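Local coordinates for protein putative decarboxylase involved in desferrioxamine biosynthesis (Erwinia amylovora, PDB 5O5C) that probably decarboxylates lysine with pyridoxal 5'-phosphate as cofactor, a step in the biosynthesis of the siderophore desferrioxamine, at residues 451-456 against 506-511; 435-440 against 499-504; 184-189 against 193-198; 222-225 against 229-232. All blocks are in the same frame, centred on the assembly; numbering follows the deposited sequence.

Contact 1 of 4, residues 451-456 against 506-511; sequences DEINTN and REQVRG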
# COMPACT_ATOMS: atom_id res chain seq x y z
N ASP B 451 -11.97 21.74 28.08
CA ASP B 451 -11.28 20.62 27.43
C ASP B 451 -11.75 19.25 27.88
O ASP B 451 -12.01 18.41 27.07
CB ASP B 451 -9.76 20.73 27.58
CG ASP B 451 -9.18 21.88 26.79
OD1 ASP B 451 -9.79 22.21 25.74
OD2 ASP B 451 -8.16 22.47 27.21
N GLU B 452 -11.84 19.05 29.19
CA GLU B 452 -12.38 17.85 29.77
C GLU B 452 -13.80 17.63 29.28
O GLU B 452 -14.16 16.53 28.86
CB GLU B 452 -12.35 17.92 31.28
CG GLU B 452 -10.94 17.74 31.85
CD GLU B 452 -10.79 18.25 33.28
OE1 GLU B 452 -11.56 17.77 34.15
OE2 GLU B 452 -9.92 19.11 33.52
N ILE B 453 -14.60 18.68 29.28
CA ILE B 453 -16.00 18.51 29.01
C ILE B 453 -16.15 18.05 27.54
O ILE B 453 -16.90 17.17 27.29
CB ILE B 453 -16.84 19.76 29.44
CG1 ILE B 453 -18.24 19.32 29.87
CG2 ILE B 453 -16.91 20.81 28.35
CD1 ILE B 453 -19.27 20.43 30.00
N ASN B 454 -15.38 18.59 26.59
CA ASN B 454 -15.57 18.20 25.17
C ASN B 454 -14.97 16.84 24.83
O ASN B 454 -15.57 16.07 24.05
CB ASN B 454 -15.01 19.28 24.25
CG ASN B 454 -15.91 20.49 24.16
OD1 ASN B 454 -16.82 20.52 23.37
ND2 ASN B 454 -15.67 21.49 24.99
N THR B 455 -13.81 16.53 25.40
CA THR B 455 -13.24 15.18 25.28
C THR B 455 -14.14 14.14 25.91
O THR B 455 -14.20 13.06 25.38
CB THR B 455 -11.80 15.03 25.84
OG1 THR B 455 -11.37 13.69 25.63
CG2 THR B 455 -11.68 15.31 27.34
N ASN B 456 -14.84 14.45 27.01
CA ASN B 456 -15.83 13.51 27.52
C ASN B 456 -17.08 13.42 26.69
O ASN B 456 -17.65 12.37 26.64
CB ASN B 456 -16.15 13.74 28.99
CG ASN B 456 -14.96 13.44 29.87
OD1 ASN B 456 -14.39 12.35 29.81
ND2 ASN B 456 -14.52 14.42 30.62
N ARG B 506 -24.39 18.80 28.55
CA ARG B 506 -25.18 19.16 29.72
C ARG B 506 -25.07 18.09 30.83
O ARG B 506 -25.07 18.43 31.99
CB ARG B 506 -26.63 19.44 29.36
CG ARG B 506 -26.78 20.55 28.35
CD ARG B 506 -28.14 20.55 27.72
NE ARG B 506 -28.29 21.75 26.89
CZ ARG B 506 -29.30 21.98 26.07
NH1 ARG B 506 -30.33 21.14 25.99
NH2 ARG B 506 -29.33 23.09 25.36
N GLU B 507 -25.03 16.82 30.48
CA GLU B 507 -24.75 15.75 31.43
C GLU B 507 -23.40 15.91 32.19
O GLU B 507 -23.31 15.62 33.37
CB GLU B 507 -24.76 14.41 30.73
CG GLU B 507 -24.13 13.29 31.55
CD GLU B 507 -24.56 11.91 31.13
OE1 GLU B 507 -25.56 11.76 30.42
OE2 GLU B 507 -23.86 10.97 31.53
N GLN B 508 -22.36 16.37 31.51
CA GLN B 508 -21.11 16.67 32.19
C GLN B 508 -21.27 17.84 33.21
O GLN B 508 -20.70 17.80 34.29
CB GLN B 508 -20.01 16.99 31.17
CG GLN B 508 -19.62 15.88 30.18
CD GLN B 508 -19.01 14.65 30.82
OE1 GLN B 508 -18.17 14.75 31.68
NE2 GLN B 508 -19.43 13.48 30.41
N VAL B 509 -22.04 18.86 32.85
CA VAL B 509 -22.25 20.05 33.70
C VAL B 509 -23.14 19.69 34.86
O VAL B 509 -22.84 20.04 35.97
CB VAL B 509 -22.92 21.23 32.93
CG1 VAL B 509 -23.27 22.43 33.84
CG2 VAL B 509 -22.04 21.67 31.77
N ARG B 510 -24.22 18.96 34.57
CA ARG B 510 -25.32 18.71 35.48
C ARG B 510 -25.29 17.35 36.14
O ARG B 510 -26.03 17.15 37.07
CB ARG B 510 -26.66 18.77 34.75
CG ARG B 510 -26.97 20.02 33.97
CD ARG B 510 -28.29 19.82 33.24
NE ARG B 510 -28.50 20.84 32.23
CZ ARG B 510 -29.49 20.84 31.34
NH1 ARG B 510 -30.43 19.90 31.32
NH2 ARG B 510 -29.56 21.83 30.47
N GLY B 511 -24.51 16.41 35.62
CA GLY B 511 -24.29 15.11 36.25
C GLY B 511 -25.25 13.92 36.16
O GLY B 511 -24.86 12.81 36.49
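Gln508 reaches across from helix 491-510 to Ile453 and Asn456, which lie one turn apart on helix 448-464. The segment axes approach to 9.8 Å and run at 132° to each other, so the helices cross steeply, roughly midway between perpendicular and antiparallel. At its base, Gln508 slides past Ile453 in the opposite direction. The 3.2 Å between Gln508 CB and Ile453 CG1 is shorter than two methylenes should come, and Ile453 sits off a staggered chi1, which makes the fine detail of this pair doubtful. Further out, the glutamine bends at chi2 (-64°), and this turn carries its amide over to Asn456. There the two side chains cross at about a right angle. The whole Gln508 amide, oxygen and nitrogen included, lies against Asn456 CB, with CD 3.5 Å from it and the two amide planes only 20° apart. Val509 follows at the edge, its CG2 meeting Ile453 CD1 at 3.5 Å, and both residues also touch Pro441; Ile453 packs on Tyr439 as well. After Arg510 the helix ends, and Gly511 leaves it with positive phi. Both helices lean on the four-stranded antiparallel sheet of the C-terminal region. No clear hydrogen bond crosses between the segments: the contact rests on van der Waals packing, in which the amide-bearing side chains take part beside Ile453 and Val509.

Contact 2 of 4, residues 435-440 against 499-504; sequences QIFRYV and ALIVHY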
# COMPACT_ATOMS: atom_id res chain seq x y z
N GLN B 435 -16.49 20.61 9.90
CA GLN B 435 -16.84 21.70 10.81
C GLN B 435 -16.18 21.46 12.18
O GLN B 435 -16.41 20.44 12.79
CB GLN B 435 -18.37 21.76 10.93
CG GLN B 435 -18.93 22.94 11.72
CD GLN B 435 -18.60 24.31 11.17
OE1 GLN B 435 -18.95 24.61 10.07
NE2 GLN B 435 -17.93 25.16 11.96
N ILE B 436 -15.34 22.40 12.64
CA ILE B 436 -14.70 22.34 13.92
C ILE B 436 -15.47 23.23 14.91
O ILE B 436 -15.66 24.43 14.67
CB ILE B 436 -13.20 22.76 13.85
CG1 ILE B 436 -12.40 21.82 12.93
CG2 ILE B 436 -12.56 22.74 15.23
CD1 ILE B 436 -12.54 20.35 13.25
N PHE B 437 -15.91 22.64 16.01
CA PHE B 437 -16.71 23.33 16.97
C PHE B 437 -16.49 22.76 18.36
O PHE B 437 -15.86 21.70 18.49
CB PHE B 437 -18.19 23.21 16.57
CG PHE B 437 -18.72 21.81 16.59
CD1 PHE B 437 -18.55 20.95 15.49
CD2 PHE B 437 -19.47 21.34 17.68
CE1 PHE B 437 -19.07 19.67 15.50
CE2 PHE B 437 -19.98 20.05 17.70
CZ PHE B 437 -19.78 19.21 16.61
N ARG B 438 -16.98 23.45 19.38
CA ARG B 438 -17.01 22.90 20.73
C ARG B 438 -18.20 23.34 21.56
O ARG B 438 -18.82 24.36 21.31
CB ARG B 438 -15.73 23.14 21.50
CG ARG B 438 -15.41 24.57 21.80
CD ARG B 438 -14.19 24.72 22.71
NE ARG B 438 -14.05 26.11 23.09
CZ ARG B 438 -13.04 26.66 23.74
NH1 ARG B 438 -11.99 25.96 24.13
NH2 ARG B 438 -13.09 27.97 23.99
N TYR B 439 -18.46 22.55 22.58
CA TYR B 439 -19.46 22.84 23.53
C TYR B 439 -18.88 23.76 24.60
O TYR B 439 -17.98 23.39 25.33
CB TYR B 439 -20.01 21.55 24.10
CG TYR B 439 -21.14 21.76 25.07
CD1 TYR B 439 -22.40 22.14 24.63
CD2 TYR B 439 -20.93 21.58 26.44
CE1 TYR B 439 -23.43 22.36 25.53
CE2 TYR B 439 -21.94 21.79 27.34
CZ TYR B 439 -23.20 22.17 26.87
OH TYR B 439 -24.21 22.36 27.77
N VAL B 440 -19.46 24.93 24.73
CA VAL B 440 -19.07 25.92 25.75
C VAL B 440 -20.31 26.13 26.60
O VAL B 440 -21.25 26.72 26.15
CB VAL B 440 -18.53 27.20 25.04
CG1 VAL B 440 -18.02 28.24 26.05
CG2 VAL B 440 -17.37 26.83 24.14
N ALA B 499 -27.84 17.19 19.12
CA ALA B 499 -28.60 17.04 20.38
C ALA B 499 -27.92 16.09 21.35
O ALA B 499 -27.94 16.28 22.58
CB ALA B 499 -30.01 16.56 20.10
N LEU B 500 -27.34 15.03 20.78
CA LEU B 500 -26.48 14.11 21.49
C LEU B 500 -25.24 14.79 22.09
O LEU B 500 -24.92 14.63 23.26
CB LEU B 500 -26.05 13.00 20.52
CG LEU B 500 -25.78 11.63 21.09
CD1 LEU B 500 -26.98 11.12 21.86
CD2 LEU B 500 -25.42 10.70 19.93
N ILE B 501 -24.57 15.57 21.28
CA ILE B 501 -23.45 16.36 21.76
C ILE B 501 -23.86 17.24 22.95
O ILE B 501 -23.18 17.21 23.98
CB ILE B 501 -22.88 17.20 20.63
CG1 ILE B 501 -22.12 16.29 19.64
CG2 ILE B 501 -21.93 18.27 21.11
CD1 ILE B 501 -21.93 16.98 18.32
N VAL B 502 -24.95 18.01 22.80
CA VAL B 502 -25.41 18.88 23.90
C VAL B 502 -26.05 18.09 25.07
O VAL B 502 -25.90 18.49 26.21
CB VAL B 502 -26.32 20.06 23.43
CG1 VAL B 502 -25.65 20.91 22.37
CG2 VAL B 502 -27.65 19.58 22.94
N HIS B 503 -26.72 16.96 24.82
CA HIS B 503 -27.15 16.09 25.91
C HIS B 503 -25.95 15.68 26.78
O HIS B 503 -25.88 16.01 27.96
CB HIS B 503 -27.93 14.85 25.40
CG HIS B 503 -28.34 13.92 26.50
ND1 HIS B 503 -28.00 12.58 26.51
CD2 HIS B 503 -29.01 14.14 27.65
CE1 HIS B 503 -28.47 12.02 27.61
NE2 HIS B 503 -29.07 12.95 28.33
N TYR B 504 -24.93 15.07 26.18
CA TYR B 504 -23.76 14.62 26.96
C TYR B 504 -22.97 15.79 27.60
O TYR B 504 -22.39 15.63 28.66
CB TYR B 504 -22.86 13.70 26.14
CG TYR B 504 -23.53 12.40 25.82
CD1 TYR B 504 -24.00 11.56 26.83
CD2 TYR B 504 -23.69 11.99 24.51
CE1 TYR B 504 -24.60 10.36 26.54
CE2 TYR B 504 -24.30 10.78 24.22
CZ TYR B 504 -24.75 9.97 25.23
OH TYR B 504 -25.37 8.79 24.90
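Phe437 and Tyr439, two residues apart on strand 434-439, both direct their side chains at helix 491-510, where Ile501 and Val502 receive them. The contact is made by aliphatic groups on aromatic rings. Phe437 and Ile501 come at each other from opposite directions: the isoleucine CD1 methyl abuts the ring edge, close to the ring plane, 3.5 Å from Phe437 CZ and 3.7 Å from Phe437 CE2. Phe437 gets there with CG tucked between its backbone N and carbonyl carbon (chi1 64°), while Ile501 holds out its CD1 on an extended chi2 of 162°. The second pair is looser and set at about a right angle. Val502 CG1 approaches the Tyr439 ring obliquely, 4.1 Å from Tyr439 CE1 and equally near CD1. All four of these residues are buried. Together they fix a helix onto an antiparallel sheet in the C-terminal region of a fold-type I enzyme, the chain's last long helix lying against strand 434-439, one of the two inner strands. Ring-to-ring packing extends the cluster, for Phe437 meets Phe482 of the neighbouring strand edge to face, and Ile501 also touches Phe482; Ile424, on the other neighbouring strand, adds contacts to Phe437 and Val502. Polar bonds lie in the backbone and at the margins. Phe437 pairs with Leu480 and Arg438 with Glu425 along the sheet, while Tyr439 N is hydrogen-bonded to Asn454 OD1 of helix 448-464.

Contact 3 of 4, residues 184-189 against 193-198; sequences SWCAAH and HLIKHR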
# COMPACT_ATOMS: atom_id res chain seq x y z
N SER B 184 15.29 16.50 -6.72
CA SER B 184 15.40 17.49 -7.83
C SER B 184 16.21 18.75 -7.48
O SER B 184 16.90 19.33 -8.36
CB SER B 184 14.05 17.95 -8.28
OG SER B 184 13.50 18.77 -7.26
N TRP B 185 16.10 19.19 -6.23
CA TRP B 185 16.85 20.34 -5.76
C TRP B 185 18.33 20.00 -5.78
O TRP B 185 19.13 20.77 -6.31
CB TRP B 185 16.46 20.76 -4.34
CG TRP B 185 17.29 21.92 -3.86
CD1 TRP B 185 18.52 21.87 -3.29
CD2 TRP B 185 16.94 23.31 -3.94
NE1 TRP B 185 18.96 23.13 -2.99
CE2 TRP B 185 18.02 24.04 -3.39
CE3 TRP B 185 15.83 24.01 -4.42
CZ2 TRP B 185 18.02 25.43 -3.30
CZ3 TRP B 185 15.82 25.39 -4.34
CH2 TRP B 185 16.92 26.10 -3.78
N CYS B 186 18.68 18.86 -5.21
CA CYS B 186 20.07 18.41 -5.24
C CYS B 186 20.66 18.33 -6.66
O CYS B 186 21.84 18.65 -6.83
CB CYS B 186 20.27 17.08 -4.55
SG CYS B 186 22.03 16.72 -4.36
N ALA B 187 19.88 17.91 -7.65
CA ALA B 187 20.38 17.80 -9.07
C ALA B 187 20.58 19.13 -9.83
O ALA B 187 21.34 19.22 -10.83
CB ALA B 187 19.46 16.90 -9.87
N ALA B 188 19.87 20.16 -9.40
CA ALA B 188 19.94 21.42 -10.07
C ALA B 188 21.02 22.26 -9.41
O ALA B 188 21.62 23.09 -10.08
CB ALA B 188 18.56 22.10 -10.08
N HIS B 189 21.33 22.01 -8.13
CA HIS B 189 22.27 22.83 -7.35
C HIS B 189 23.63 22.21 -7.06
O HIS B 189 24.55 22.92 -6.67
CB HIS B 189 21.59 23.29 -6.06
CG HIS B 189 20.39 24.14 -6.31
ND1 HIS B 189 19.16 23.62 -6.65
CD2 HIS B 189 20.25 25.49 -6.36
CE1 HIS B 189 18.32 24.61 -6.87
NE2 HIS B 189 18.95 25.75 -6.69
N HIS B 193 25.49 15.46 -8.88
CA HIS B 193 25.57 14.81 -7.56
C HIS B 193 24.15 14.30 -7.29
O HIS B 193 23.31 15.07 -6.78
CB HIS B 193 25.94 15.81 -6.46
CG HIS B 193 25.99 15.20 -5.09
ND1 HIS B 193 24.92 14.54 -4.52
CD2 HIS B 193 26.99 15.17 -4.16
CE1 HIS B 193 25.27 14.09 -3.33
NE2 HIS B 193 26.51 14.46 -3.09
N LEU B 194 23.90 13.03 -7.62
CA LEU B 194 22.56 12.45 -7.46
C LEU B 194 22.38 11.70 -6.15
O LEU B 194 23.05 10.67 -5.91
CB LEU B 194 22.23 11.52 -8.62
CG LEU B 194 21.98 12.13 -10.00
CD1 LEU B 194 21.61 11.02 -10.97
CD2 LEU B 194 20.88 13.19 -9.95
N ILE B 195 21.43 12.17 -5.35
CA ILE B 195 21.20 11.63 -4.01
C ILE B 195 21.05 10.10 -4.04
O ILE B 195 21.64 9.42 -3.20
CB ILE B 195 20.04 12.33 -3.26
CG1 ILE B 195 20.45 13.76 -2.90
CG2 ILE B 195 19.67 11.56 -2.00
CD1 ILE B 195 19.37 14.62 -2.31
N LYS B 196 20.33 9.61 -5.05
CA LYS B 196 20.07 8.19 -5.29
C LYS B 196 21.28 7.29 -5.15
O LYS B 196 21.21 6.21 -4.62
CB LYS B 196 19.61 7.98 -6.73
CG LYS B 196 18.13 7.86 -6.94
CD LYS B 196 17.86 7.80 -8.43
CE LYS B 196 18.20 6.47 -9.03
NZ LYS B 196 17.73 6.49 -10.43
N HIS B 197 22.38 7.75 -5.73
CA HIS B 197 23.63 7.09 -5.65
C HIS B 197 24.49 7.42 -4.41
O HIS B 197 25.03 6.51 -3.76
CB HIS B 197 24.42 7.32 -6.94
CG HIS B 197 23.68 6.94 -8.18
ND1 HIS B 197 24.05 7.38 -9.43
CD2 HIS B 197 22.57 6.18 -8.37
CE1 HIS B 197 23.21 6.90 -10.34
NE2 HIS B 197 22.31 6.15 -9.73
N ARG B 198 24.64 8.69 -4.10
CA ARG B 198 25.70 9.15 -3.21
C ARG B 198 25.20 9.55 -1.85
O ARG B 198 25.98 9.87 -0.93
CB ARG B 198 26.46 10.27 -3.91
CG ARG B 198 27.35 9.73 -5.05
CD ARG B 198 28.24 10.82 -5.62
NE ARG B 198 29.12 11.34 -4.57
CZ ARG B 198 29.83 12.47 -4.63
NH1 ARG B 198 29.81 13.24 -5.71
NH2 ARG B 198 30.58 12.82 -3.59
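Cys186, near the end of helix 170-189, faces His193 and Ile195 where the chain doubles back through a short loop into the one-turn helix 195-198. This turn between two helices lies in the region of the large PLP-binding domain. The sulfur does most of the touching: Cys186 SG stands 3.2 Å from His193 O and 3.6 Å from His193 ND1, approaching the imidazole obliquely. SG lies anti to its own backbone nitrogen (chi1 -170°), which swings it toward the loop. Ile195 packs against both CB and SG of the cysteine, most tightly where Ile195 CD1 lies only 3.4 Å from Cys186 CB. Beside this, Leu194 CD2 comes 4.0 Å from Ala187 CB although the leucine CB sets off the other way. Around this first shell, Pro201 touches both Cys186 and His193, and Trp207 of strand 207-212 packs on Cys186 and Ile195. The short helix starts at Leu194, its N-cap residue, whose carbonyl oxygen accepts from both His197 N and Arg198 N. The same corner belongs to the dimer interface: Ile195 packs on Ala224 of the second subunit, and Lys196 and His197 make backbone hydrogen bonds to that subunit. At the other end, the last turn of helix 170-189 is braced by its own side chains. The His189 ring lies over the Trp185 indole, with CE1 above its centre, while His189 ND1 donates to Trp185 O at 2.9 Å, nearly in the imidazole plane.

Contact 4 of 4, residues 222-225 against 229-232; sequences SMAI and GYDA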
# COMPACT_ATOMS: atom_id res chain seq x y z
N SER B 222 7.53 12.20 6.57
CA SER B 222 8.26 11.96 5.33
C SER B 222 9.68 12.54 5.41
O SER B 222 10.59 11.87 4.97
CB SER B 222 7.58 12.54 4.10
OG SER B 222 6.31 11.97 3.90
N MET B 223 9.84 13.75 5.96
CA MET B 223 11.17 14.37 6.14
C MET B 223 12.00 13.63 7.17
O MET B 223 13.23 13.62 7.04
CB MET B 223 11.09 15.83 6.56
CG MET B 223 10.31 16.77 5.72
SD MET B 223 10.61 16.78 3.97
CE MET B 223 12.26 17.40 3.96
N ALA B 224 11.36 12.95 8.14
CA ALA B 224 12.11 11.99 9.00
C ALA B 224 12.73 10.86 8.24
O ALA B 224 13.93 10.55 8.38
CB ALA B 224 11.28 11.45 10.11
N ILE B 225 11.89 10.24 7.42
CA ILE B 225 12.34 9.18 6.61
C ILE B 225 13.47 9.62 5.63
O ILE B 225 14.44 8.90 5.44
CB ILE B 225 11.14 8.57 5.88
CG1 ILE B 225 10.20 7.89 6.89
CG2 ILE B 225 11.57 7.51 4.89
CD1 ILE B 225 8.85 7.64 6.26
N GLY B 229 14.66 15.17 8.94
CA GLY B 229 14.14 15.30 10.28
C GLY B 229 13.04 16.34 10.31
O GLY B 229 12.93 17.13 9.38
N TYR B 230 12.21 16.30 11.35
CA TYR B 230 11.12 17.30 11.51
C TYR B 230 11.66 18.75 11.51
O TYR B 230 10.95 19.67 11.08
CB TYR B 230 10.30 17.10 12.79
CG TYR B 230 9.71 15.73 13.07
CD1 TYR B 230 9.37 14.83 12.04
CD2 TYR B 230 9.42 15.36 14.36
CE1 TYR B 230 8.83 13.58 12.32
CE2 TYR B 230 8.87 14.14 14.67
CZ TYR B 230 8.58 13.24 13.65
OH TYR B 230 8.06 12.04 14.04
N ASP B 231 12.91 18.94 11.95
CA ASP B 231 13.56 20.26 11.94
C ASP B 231 13.66 20.89 10.54
O ASP B 231 13.85 22.08 10.42
CB ASP B 231 15.00 20.19 12.46
CG ASP B 231 15.10 19.95 13.92
OD1 ASP B 231 14.12 20.08 14.70
OD2 ASP B 231 16.25 19.59 14.29
N ALA B 232 13.55 20.09 9.48
CA ALA B 232 13.67 20.66 8.15
C ALA B 232 12.38 21.32 7.70
O ALA B 232 12.32 21.88 6.62
CB ALA B 232 14.13 19.61 7.16
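Met223 and Gly229 meet through a hydrogen bond across the turn that leaves helix 218-225 for strand 233-236, inside a beta-alpha-beta crossover whose first strand is the parallel neighbour 207-212. Gly229 N donates to Met223 O at 2.8 Å, with an N-H...O angle of 158°. The donor stands well above the carbonyl plane, 59° out of it. Gly229 makes this turn with positive phi. From the same methionine the side chain runs on toward the 3-10 turn 230-232. CB lies 3.6 Å from Gly229 O; CG and SD then fold back as the chain bends at both chi2 and chi3. This carries the CE methyl to Ala232 CB, 4.3 Å away, while the side chain also packs on Met178 of helix 170-189. The helix end serves the dimer too, since the carbonyl oxygens of Ala224 and Ile225 accept from the guanidinium of Arg182 of the second subunit. Tyr230 meets Phe217 edge to face and returns toward the helix, its CE1 3.9 Å from Ala224 CB.

Contacts 1 and 2 share helix 491-510 and adjoin in the C-terminal region, with Tyr439 touching residues of both. Contact 2 is core, aromatic rings against aliphatic methyls; contact 1 lies further out along the helix, where, of the touching residues, only Ile453 is buried and amides join the packing. Contacts 3 and 4 sit in the large domain, their centres about 18 Å apart, and each closes a short local turn after a helix; contact 4 is the buried one, and alone of the four has a clear hydrogen bond between its segments. Both reach the second subunit, whereas contacts 1 and 2 do not. Contact 3 brings sulfur beside imidazole and is partly exposed.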